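Local coordinates for giding protein-mglB (Thermus thermophilus, PDB 1J3W) that probably serves in gliding motility as a guanyl-nucleotide exchange factor and molecular adaptor, at residues R15-L20 and A43-L48; A29-L34 and L48-P53; R81-V86 and V96-E101. All blocks are in the same frame, centred on the assembly; numbering follows the deposited sequence.

Contact 1. Residues R15-L20 and A43-L48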
loop_
_atom_site.group_PDB
_atom_site.type_symbol
_atom_site.label_atom_id
_atom_site.label_comp_id
_atom_site.label_asym_id
_atom_site.label_seq_id
_atom_site.Cartn_x
_atom_site.Cartn_y
_atom_site.Cartn_z
ATOM N N ARG B 15 -30.938 -1.305 10.358
ATOM C CA ARG B 15 -31.160 -1.538 8.939
ATOM C C ARG B 15 -29.898 -2.144 8.326
ATOM O O ARG B 15 -29.974 -3.055 7.503
ATOM C CB ARG B 15 -31.519 -0.231 8.230
ATOM C CG ARG B 15 -32.824 0.406 8.703
ATOM C CD ARG B 15 -34.033 -0.499 8.467
ATOM N NE ARG B 15 -34.195 -1.531 9.492
ATOM C CZ ARG B 15 -34.539 -1.294 10.756
ATOM N NH1 ARG B 15 -34.759 -0.052 11.171
ATOM N NH2 ARG B 15 -34.671 -2.301 11.608
ATOM N N ALA B 16 -28.739 -1.644 8.745
ATOM C CA ALA B 16 -27.465 -2.145 8.230
ATOM C C ALA B 16 -27.256 -3.596 8.640
ATOM O O ALA B 16 -26.867 -4.435 7.824
ATOM C CB ALA B 16 -26.316 -1.290 8.751
ATOM N N VAL B 17 -27.506 -3.892 9.909
ATOM C CA VAL B 17 -27.345 -5.251 10.404
ATOM C C VAL B 17 -28.256 -6.219 9.653
ATOM O O VAL B 17 -27.852 -7.338 9.331
ATOM C CB VAL B 17 -27.638 -5.319 11.913
ATOM C CG1 VAL B 17 -27.891 -6.751 12.335
ATOM C CG2 VAL B 17 -26.460 -4.743 12.681
ATOM N N GLU B 18 -29.487 -5.796 9.379
ATOM C CA GLU B 18 -30.422 -6.639 8.650
ATOM C C GLU B 18 -29.859 -6.975 7.270
ATOM O O GLU B 18 -29.957 -8.117 6.817
ATOM C CB GLU B 18 -31.777 -5.937 8.537
ATOM C CG GLU B 18 -32.655 -6.160 9.760
ATOM C CD GLU B 18 -33.696 -5.076 9.945
ATOM O OE1 GLU B 18 -34.146 -4.504 8.930
ATOM O OE2 GLU B 18 -34.071 -4.807 11.110
ATOM N N VAL B 19 -29.259 -5.988 6.609
ATOM C CA VAL B 19 -28.667 -6.226 5.299
ATOM C C VAL B 19 -27.544 -7.254 5.436
ATOM O O VAL B 19 -27.453 -8.194 4.645
ATOM C CB VAL B 19 -28.079 -4.937 4.687
ATOM C CG1 VAL B 19 -27.332 -5.271 3.399
ATOM C CG2 VAL B 19 -29.195 -3.938 4.393
ATOM N N LEU B 20 -26.699 -7.089 6.449
ATOM C CA LEU B 20 -25.587 -8.019 6.639
ATOM C C LEU B 20 -26.070 -9.437 6.895
ATOM O O LEU B 20 -25.536 -10.387 6.321
ATOM C CB LEU B 20 -24.682 -7.560 7.789
ATOM C CG LEU B 20 -23.970 -6.216 7.600
ATOM C CD1 LEU B 20 -23.142 -5.919 8.830
ATOM C CD2 LEU B 20 -23.083 -6.240 6.359
ATOM N N ALA B 43 -20.401 -2.079 11.687
ATOM C CA ALA B 43 -21.384 -3.117 11.991
ATOM C C ALA B 43 -20.835 -4.426 11.437
ATOM O O ALA B 43 -20.142 -4.430 10.415
ATOM C CB ALA B 43 -22.724 -2.797 11.335
ATOM N N HIS B 44 -21.118 -5.534 12.111
ATOM C CA HIS B 44 -20.639 -6.827 11.641
ATOM C C HIS B 44 -21.546 -7.948 12.111
ATOM O O HIS B 44 -22.118 -7.884 13.198
ATOM C CB HIS B 44 -19.202 -7.084 12.115
ATOM C CG HIS B 44 -19.066 -7.253 13.596
ATOM N ND1 HIS B 44 -19.255 -8.464 14.230
ATOM C CD2 HIS B 44 -18.756 -6.364 14.568
ATOM C CE1 HIS B 44 -19.064 -8.312 15.528
ATOM N NE2 HIS B 44 -18.761 -7.046 15.760
ATOM N N LYS B 45 -21.687 -8.965 11.266
ATOM C CA LYS B 45 -22.502 -10.129 11.578
ATOM C C LYS B 45 -21.793 -11.372 11.073
ATOM O O LYS B 45 -21.087 -11.330 10.060
ATOM C CB LYS B 45 -23.889 -10.003 10.942
ATOM C CG LYS B 45 -24.749 -8.953 11.631
ATOM C CD LYS B 45 -25.030 -9.349 13.077
ATOM C CE LYS B 45 -25.453 -8.148 13.910
ATOM N NZ LYS B 45 -25.779 -8.525 15.320
ATOM N N GLU B 46 -21.973 -12.474 11.789
ATOM C CA GLU B 46 -21.331 -13.730 11.430
ATOM C C GLU B 46 -22.374 -14.808 11.230
ATOM O O GLU B 46 -23.418 -14.796 11.885
ATOM C CB GLU B 46 -20.365 -14.167 12.535
ATOM C CG GLU B 46 -19.220 -13.188 12.810
ATOM C CD GLU B 46 -19.660 -11.948 13.570
ATOM O OE1 GLU B 46 -20.171 -12.089 14.705
ATOM O OE2 GLU B 46 -19.488 -10.832 13.037
ATOM N N ALA B 47 -22.102 -15.735 10.319
ATOM C CA ALA B 47 -23.037 -16.828 10.069
ATOM C C ALA B 47 -23.078 -17.712 11.307
ATOM O O ALA B 47 -22.048 -17.987 11.912
ATOM C CB ALA B 47 -22.590 -17.637 8.864
ATOM N N LEU B 48 -24.273 -18.163 11.674
ATOM C CA LEU B 48 -24.431 -19.002 12.854
ATOM C C LEU B 48 -23.602 -20.283 12.798
ATOM O O LEU B 48 -23.154 -20.786 13.826
ATOM C CB LEU B 48 -25.912 -19.349 13.043
ATOM C CG LEU B 48 -26.846 -18.161 13.291
ATOM C CD1 LEU B 48 -28.279 -18.656 13.425
ATOM C CD2 LEU B 48 -26.417 -17.426 14.555
#
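Lys45 lays its aliphatic chain across Val17 and Leu20, and this hydrocarbon contact carries much of the meeting between helix and strand. The Val17 methyl CG1 presses on Lys45 CE at 3.2 Å, tighter than carbons usually come, while Val17 CG2 sits 3.8 Å from the same CE. Nearer the backbone, Lys45 CB lies 4.1 Å from Leu20 CB. The lysine reaches both residues because its chain bends at the second torsion (chi2 -64°), which turns the outer carbons onto the isopropyl group of Val17, while CB and CG stay beside Leu20. Further back along the strand, Leu20 CD1 touches the backbone of Ala43 as well as its methyl, with CD1 4.0 Å from Ala43 CB; Val17 CG2 reaches that methyl more loosely. No hydrogen bond links the two segments. With an alanine at Lys45 the chain beyond CB is gone, which would probably leave the Val17 methyls without their cover on this side, while Leu20 would lose only its touch with CG.

In the second shell, Lys45 also rests on Glu21 and Leu24 of the helix, and its backbone is bonded to Ala32 in the neighbouring strand. Along the helix, Arg15 grips Glu18 side-on, NH2 to OE2 at 2.6 Å, with the carboxylate at the edge of the guanidinium. On the other face of the strand, His44 ND1 donates to Glu46 OE2 at 2.7 Å in a nearly straight bond (165°), next to Leu56 of helix 56-69.

The axes of helix 15-20 and strand 43-46 approach to 8.0 Å and cross at -32°. Helix 10-27 thus lies over strand 41-46, an outermost strand of the antiparallel sheet within the chain, with helix 115-135 beside it and helix 56-69 across the sheet, the layered build of a Roadblock/LC7 domain.

Contact 2. Residues A29-L34 and L48-P53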
loop_
_atom_site.group_PDB
_atom_site.type_symbol
_atom_site.label_atom_id
_atom_site.label_comp_id
_atom_site.label_asym_id
_atom_site.label_seq_id
_atom_site.Cartn_x
_atom_site.Cartn_y
_atom_site.Cartn_z
ATOM N N ALA B 29 -21.720 -16.887 2.784
ATOM C CA ALA B 29 -20.469 -16.364 3.334
ATOM C C ALA B 29 -20.382 -16.568 4.845
ATOM O O ALA B 29 -21.395 -16.772 5.518
ATOM C CB ALA B 29 -20.324 -14.879 3.008
ATOM N N ARG B 30 -19.162 -16.494 5.370
ATOM C CA ARG B 30 -18.924 -16.668 6.796
ATOM C C ARG B 30 -19.140 -15.400 7.601
ATOM O O ARG B 30 -19.827 -15.408 8.622
ATOM C CB ARG B 30 -17.486 -17.125 7.059
ATOM C CG ARG B 30 -17.129 -18.519 6.603
ATOM C CD ARG B 30 -15.760 -18.892 7.169
ATOM N NE ARG B 30 -15.367 -20.256 6.831
ATOM C CZ ARG B 30 -14.330 -20.884 7.371
ATOM N NH1 ARG B 30 -13.582 -20.274 8.283
ATOM N NH2 ARG B 30 -14.028 -22.118 6.987
ATOM N N TYR B 31 -18.529 -14.308 7.147
ATOM C CA TYR B 31 -18.604 -13.054 7.884
ATOM C C TYR B 31 -18.905 -11.882 6.973
ATOM O O TYR B 31 -18.447 -11.837 5.827
ATOM C CB TYR B 31 -17.269 -12.807 8.611
ATOM C CG TYR B 31 -16.677 -14.049 9.253
ATOM C CD1 TYR B 31 -17.376 -14.751 10.235
ATOM C CD2 TYR B 31 -15.442 -14.552 8.838
ATOM C CE1 TYR B 31 -16.868 -15.928 10.779
ATOM C CE2 TYR B 31 -14.923 -15.732 9.379
ATOM C CZ TYR B 31 -15.646 -16.413 10.345
ATOM O OH TYR B 31 -15.156 -17.594 10.859
ATOM N N ALA B 32 -19.673 -10.935 7.493
ATOM C CA ALA B 32 -20.044 -9.742 6.740
ATOM C C ALA B 32 -19.813 -8.520 7.610
ATOM O O ALA B 32 -20.215 -8.492 8.773
ATOM C CB ALA B 32 -21.501 -9.819 6.323
ATOM N N LEU B 33 -19.159 -7.507 7.056
ATOM C CA LEU B 33 -18.891 -6.298 7.821
ATOM C C LEU B 33 -19.048 -5.046 6.992
ATOM O O LEU B 33 -18.867 -5.068 5.774
ATOM C CB LEU B 33 -17.454 -6.275 8.349
ATOM C CG LEU B 33 -16.767 -7.433 9.055
ATOM C CD1 LEU B 33 -16.303 -8.461 8.030
ATOM C CD2 LEU B 33 -15.561 -6.882 9.815
ATOM N N LEU B 34 -19.394 -3.956 7.667
ATOM C CA LEU B 34 -19.391 -2.681 7.052
ATOM C C LEU B 34 -18.391 -1.891 7.817
ATOM O O LEU B 34 -18.448 -1.787 9.034
ATOM C CB LEU B 34 -20.777 -2.061 7.220
ATOM C CG LEU B 34 -20.846 -0.644 6.652
ATOM C CD1 LEU B 34 -20.797 -0.630 5.123
ATOM C CD2 LEU B 34 -22.122 0.096 7.048
ATOM N N LEU B 48 -24.273 -18.163 11.674
ATOM C CA LEU B 48 -24.431 -19.002 12.854
ATOM C C LEU B 48 -23.602 -20.283 12.798
ATOM O O LEU B 48 -23.154 -20.786 13.826
ATOM C CB LEU B 48 -25.912 -19.349 13.043
ATOM C CG LEU B 48 -26.846 -18.161 13.291
ATOM C CD1 LEU B 48 -28.279 -18.656 13.425
ATOM C CD2 LEU B 48 -26.417 -17.426 14.555
ATOM N N TRP B 49 -23.382 -20.797 11.592
ATOM C CA TRP B 49 -22.629 -22.031 11.409
ATOM C C TRP B 49 -21.117 -21.849 11.387
ATOM O O TRP B 49 -20.364 -22.802 11.575
ATOM C CB TRP B 49 -23.049 -22.706 10.100
ATOM C CG TRP B 49 -22.787 -21.865 8.875
ATOM C CD1 TRP B 49 -23.666 -21.029 8.245
ATOM C CD2 TRP B 49 -21.551 -21.764 8.153
ATOM N NE1 TRP B 49 -23.053 -20.413 7.177
ATOM C CE2 TRP B 49 -21.756 -20.846 7.099
ATOM C CE3 TRP B 49 -20.290 -22.359 8.297
ATOM C CZ2 TRP B 49 -20.746 -20.511 6.190
ATOM C CZ3 TRP B 49 -19.282 -22.024 7.389
ATOM C CH2 TRP B 49 -19.522 -21.107 6.350
ATOM N N ALA B 50 -20.672 -20.622 11.149
ATOM C CA ALA B 50 -19.246 -20.349 11.043
ATOM C C ALA B 50 -18.468 -20.347 12.349
ATOM O O ALA B 50 -19.008 -20.042 13.412
ATOM C CB ALA B 50 -19.038 -19.024 10.322
ATOM N N PRO B 51 -17.177 -20.704 12.281
ATOM C CA PRO B 51 -16.350 -20.718 13.487
ATOM C C PRO B 51 -16.013 -19.282 13.863
ATOM O O PRO B 51 -16.359 -18.342 13.138
ATOM C CB PRO B 51 -15.121 -21.506 13.051
ATOM C CG PRO B 51 -15.001 -21.160 11.604
ATOM C CD PRO B 51 -16.437 -21.251 11.132
ATOM N N LYS B 52 -15.357 -19.115 15.004
ATOM C CA LYS B 52 -14.957 -17.795 15.460
ATOM C C LYS B 52 -14.150 -17.156 14.333
ATOM O O LYS B 52 -13.249 -17.782 13.776
ATOM C CB LYS B 52 -14.095 -17.922 16.716
ATOM C CG LYS B 52 -13.556 -16.612 17.252
ATOM C CD LYS B 52 -12.640 -16.867 18.442
ATOM C CE LYS B 52 -12.007 -15.588 18.958
ATOM N NZ LYS B 52 -11.075 -15.869 20.089
ATOM N N PRO B 53 -14.470 -15.905 13.974
ATOM C CA PRO B 53 -13.727 -15.250 12.898
ATOM C C PRO B 53 -12.357 -14.781 13.342
ATOM O O PRO B 53 -12.052 -14.756 14.533
ATOM C CB PRO B 53 -14.620 -14.066 12.543
ATOM C CG PRO B 53 -15.179 -13.678 13.877
ATOM C CD PRO B 53 -15.553 -15.033 14.465
HETATM O O HOH W 1 -23.888 -17.834 5.681
#
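In Tyr31 a first torsion of -41°, with CG anti to the carbonyl carbon and beside the backbone N, brings the ring under Pro53, while Trp49 takes the rarer position between backbone N and carbonyl carbon (chi1 61°) and so turns its indole in toward Arg30. Pro53 CB stands over the centre of the tyrosine ring, 3.4 Å from the centroid, in a CH-pi contact; Arg30 CB covers the opposite face, and the ring is held flat between them. At the ring's edge the hydroxyl OH donates to Pro51 O at 2.7 Å, approaching from above the carbonyl plane, and Ala50 CB touches Tyr31 CE1 at 3.8 Å.

Arg30 meets Trp49 through its methylene CG, 3.5 Å from indole CH2, with guanidinium and ring planes nearly perpendicular. Its extended chain then carries the guanidinium, one face under Pro51 CD, to a salt bridge with Asp110. A water bridges the two segments, donating to Ala29 O at 2.7 Å and accepting from Trp49 NE1.

The loop after strand 41-46 thereby folds back on strand 31-36, at a classic beta bulge that sets Val108 of the neighbouring strand against two residues, Arg30 and Tyr31.

Contact 3. Residues R81-V86 and V96-E101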
loop_
_atom_site.group_PDB
_atom_site.type_symbol
_atom_site.label_atom_id
_atom_site.label_comp_id
_atom_site.label_asym_id
_atom_site.label_seq_id
_atom_site.Cartn_x
_atom_site.Cartn_y
_atom_site.Cartn_z
ATOM N N ARG B 81 -10.313 5.014 -8.034
ATOM C CA ARG B 81 -10.044 3.890 -7.153
ATOM C C ARG B 81 -10.880 2.710 -7.624
ATOM O O ARG B 81 -11.789 2.872 -8.436
ATOM C CB ARG B 81 -10.391 4.252 -5.704
ATOM C CG ARG B 81 -11.845 4.596 -5.458
ATOM C CD ARG B 81 -11.996 5.300 -4.113
ATOM N NE ARG B 81 -13.387 5.470 -3.720
ATOM C CZ ARG B 81 -13.782 6.191 -2.675
ATOM N NH1 ARG B 81 -12.886 6.817 -1.918
ATOM N NH2 ARG B 81 -15.070 6.277 -2.377
ATOM N N PHE B 82 -10.552 1.516 -7.144
ATOM C CA PHE B 82 -11.321 0.342 -7.525
ATOM C C PHE B 82 -12.538 0.282 -6.620
ATOM O O PHE B 82 -12.427 0.456 -5.409
ATOM C CB PHE B 82 -10.481 -0.923 -7.362
ATOM C CG PHE B 82 -9.328 -1.004 -8.319
ATOM C CD1 PHE B 82 -9.552 -1.072 -9.690
ATOM C CD2 PHE B 82 -8.020 -1.008 -7.851
ATOM C CE1 PHE B 82 -8.484 -1.145 -10.582
ATOM C CE2 PHE B 82 -6.948 -1.079 -8.730
ATOM C CZ PHE B 82 -7.178 -1.149 -10.099
ATOM N N GLN B 83 -13.701 0.044 -7.211
ATOM C CA GLN B 83 -14.931 -0.030 -6.437
ATOM C C GLN B 83 -15.179 -1.422 -5.878
ATOM O O GLN B 83 -15.628 -1.568 -4.745
ATOM C CB GLN B 83 -16.129 0.384 -7.297
ATOM C CG GLN B 83 -16.274 1.888 -7.533
ATOM C CD GLN B 83 -15.149 2.474 -8.362
ATOM O OE1 GLN B 83 -14.815 1.957 -9.429
ATOM N NE2 GLN B 83 -14.568 3.570 -7.883
ATOM N N GLU B 84 -14.872 -2.442 -6.673
ATOM C CA GLU B 84 -15.090 -3.826 -6.275
ATOM C C GLU B 84 -13.796 -4.620 -6.393
ATOM O O GLU B 84 -13.063 -4.481 -7.370
ATOM C CB GLU B 84 -16.163 -4.439 -7.180
ATOM C CG GLU B 84 -16.661 -5.811 -6.787
ATOM C CD GLU B 84 -17.734 -6.312 -7.735
ATOM O OE1 GLU B 84 -17.472 -6.362 -8.955
ATOM O OE2 GLU B 84 -18.842 -6.652 -7.270
ATOM N N GLU B 85 -13.517 -5.455 -5.397
ATOM C CA GLU B 85 -12.314 -6.273 -5.401
ATOM C C GLU B 85 -12.596 -7.665 -4.864
ATOM O O GLU B 85 -13.326 -7.822 -3.885
ATOM C CB GLU B 85 -11.218 -5.635 -4.537
ATOM C CG GLU B 85 -10.656 -4.312 -5.063
ATOM C CD GLU B 85 -9.476 -3.805 -4.240
ATOM O OE1 GLU B 85 -8.844 -4.618 -3.525
ATOM O OE2 GLU B 85 -9.163 -2.598 -4.319
ATOM N N VAL B 86 -12.013 -8.673 -5.504
ATOM C CA VAL B 86 -12.163 -10.053 -5.058
ATOM C C VAL B 86 -10.771 -10.666 -4.937
ATOM O O VAL B 86 -9.966 -10.563 -5.861
ATOM C CB VAL B 86 -12.992 -10.895 -6.050
ATOM C CG1 VAL B 86 -13.024 -12.346 -5.597
ATOM C CG2 VAL B 86 -14.403 -10.344 -6.144
ATOM N N VAL B 96 -14.824 -7.267 -1.447
ATOM C CA VAL B 96 -14.933 -5.921 -0.910
ATOM C C VAL B 96 -15.578 -5.031 -1.965
ATOM O O VAL B 96 -15.190 -5.061 -3.134
ATOM C CB VAL B 96 -13.550 -5.345 -0.546
ATOM C CG1 VAL B 96 -13.702 -3.945 0.033
ATOM C CG2 VAL B 96 -12.857 -6.256 0.450
ATOM N N ASP B 97 -16.569 -4.246 -1.560
ATOM C CA ASP B 97 -17.238 -3.355 -2.494
ATOM C C ASP B 97 -17.566 -2.051 -1.783
ATOM O O ASP B 97 -17.869 -2.038 -0.591
ATOM C CB ASP B 97 -18.515 -4.013 -3.032
ATOM C CG ASP B 97 -19.109 -3.266 -4.221
ATOM O OD1 ASP B 97 -18.367 -2.539 -4.917
ATOM O OD2 ASP B 97 -20.319 -3.423 -4.471
ATOM N N GLU B 98 -17.472 -0.949 -2.513
ATOM C CA GLU B 98 -17.769 0.350 -1.940
ATOM C C GLU B 98 -19.229 0.457 -1.538
ATOM O O GLU B 98 -20.125 0.052 -2.285
ATOM C CB GLU B 98 -17.443 1.463 -2.938
ATOM C CG GLU B 98 -15.984 1.857 -2.983
ATOM C CD GLU B 98 -15.739 3.056 -3.880
ATOM O OE1 GLU B 98 -16.515 4.030 -3.793
ATOM O OE2 GLU B 98 -14.771 3.026 -4.663
ATOM N N ALA B 99 -19.459 0.995 -0.347
ATOM C CA ALA B 99 -20.809 1.211 0.163
ATOM C C ALA B 99 -20.871 2.719 0.355
ATOM O O ALA B 99 -20.796 3.225 1.474
ATOM C CB ALA B 99 -21.000 0.491 1.492
ATOM N N GLY B 100 -20.995 3.434 -0.755
ATOM C CA GLY B 100 -21.024 4.878 -0.683
ATOM C C GLY B 100 -19.595 5.373 -0.733
ATOM O O GLY B 100 -18.660 4.586 -0.893
ATOM N N GLU B 101 -19.409 6.675 -0.573
ATOM C CA GLU B 101 -18.081 7.256 -0.638
ATOM C C GLU B 101 -17.185 7.040 0.575
ATOM O O GLU B 101 -15.966 7.140 0.463
ATOM C CB GLU B 101 -18.193 8.759 -0.905
ATOM C CG GLU B 101 -18.717 9.095 -2.287
ATOM C CD GLU B 101 -17.827 8.545 -3.383
ATOM O OE1 GLU B 101 -16.633 8.913 -3.418
ATOM O OE2 GLU B 101 -18.318 7.744 -4.207
HETATM O O HOH W 2 -14.015 8.863 0.031
HETATM O O HOH W 3 -13.518 -2.127 -2.953
#
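Backbone hydrogen bonds join Glu85 to Val96 in both directions: Glu85 N donates to Val96 O at 2.8 Å, and Val96 N returns a bond to Glu85 O. Next comes the non-hydrogen-bonded pair Glu84 and Asp97, and beyond it Glu98 N donates to Gln83 O at 3.0 Å. CA-H...O contacts from Asp97 CA to Gln83 O and from Glu84 CA to Val96 O lie between these bonds.

This is a beta hairpin of strands 84-88 and 93-98, whose portions 84-86 and 96-98 run antiparallel at 178°. Strand 84-88 is outermost within the chain, but Glu84, Glu85 and Val86 pair with an antiparallel strand of the second subunit, so the sheet continues across the interface, where the Phe82 ring meets His87 of that subunit.

Ionic contacts gather at the end of strand 93-98 and just past it. Arg81 starts with CG between backbone N and carbonyl carbon (chi1 62°), and an extended chain then carries its guanidinium to Glu98, gripped side-on, NE to OE2 and NH2 to OE1, both 3.0 Å. The guanidinium and carboxylate planes stand 83° apart, so each oxygen is met from above the carboxylate plane. NH2 of Arg81 also donates to Glu101 O at 3.1 Å, and Glu101 OE1 adds its charge from well outside the guanidinium plane. A water accepts from Arg81 NH1 and donates to Glu101 O at 2.6 Å. Gln83 NE2 makes a weak bond to Glu98 OE2.

Two carboxylates share the sheet face of Glu84 and Asp97, with Glu84 OE2 4.5 Å from Asp97 OD2. Lys123, salt-bridged to Asp97, probably offsets this repulsion; Ser126 and Tyr95 bind Asp97 and Glu84 respectively. Glu85, on the other face beside Val96, is buried, and its oxygens are taken up by Asn66 and Thr70.

In the fold
All three contacts reach the same antiparallel sheet of the Roadblock/LC7 domain, toward its two ends. Contacts 1 and 2 alternate along the chain, their centres about 9 Å apart; they share Leu48, and strands 31-36 and 41-46 pair between them, with probable hydrogen bonds from Leu34 N to Ala43 O and from Ala47 N to Arg30 O. Contact 3 follows later in the chain, beyond the chain's centre, about 18 Å from contact 1 and 20 Å from contact 2, centre to centre. Side chains of Leu34 and Ala99 pack between contacts 2 and 3. One end of the sheet is thus packed within the subunit, while the other is extended by the second subunit.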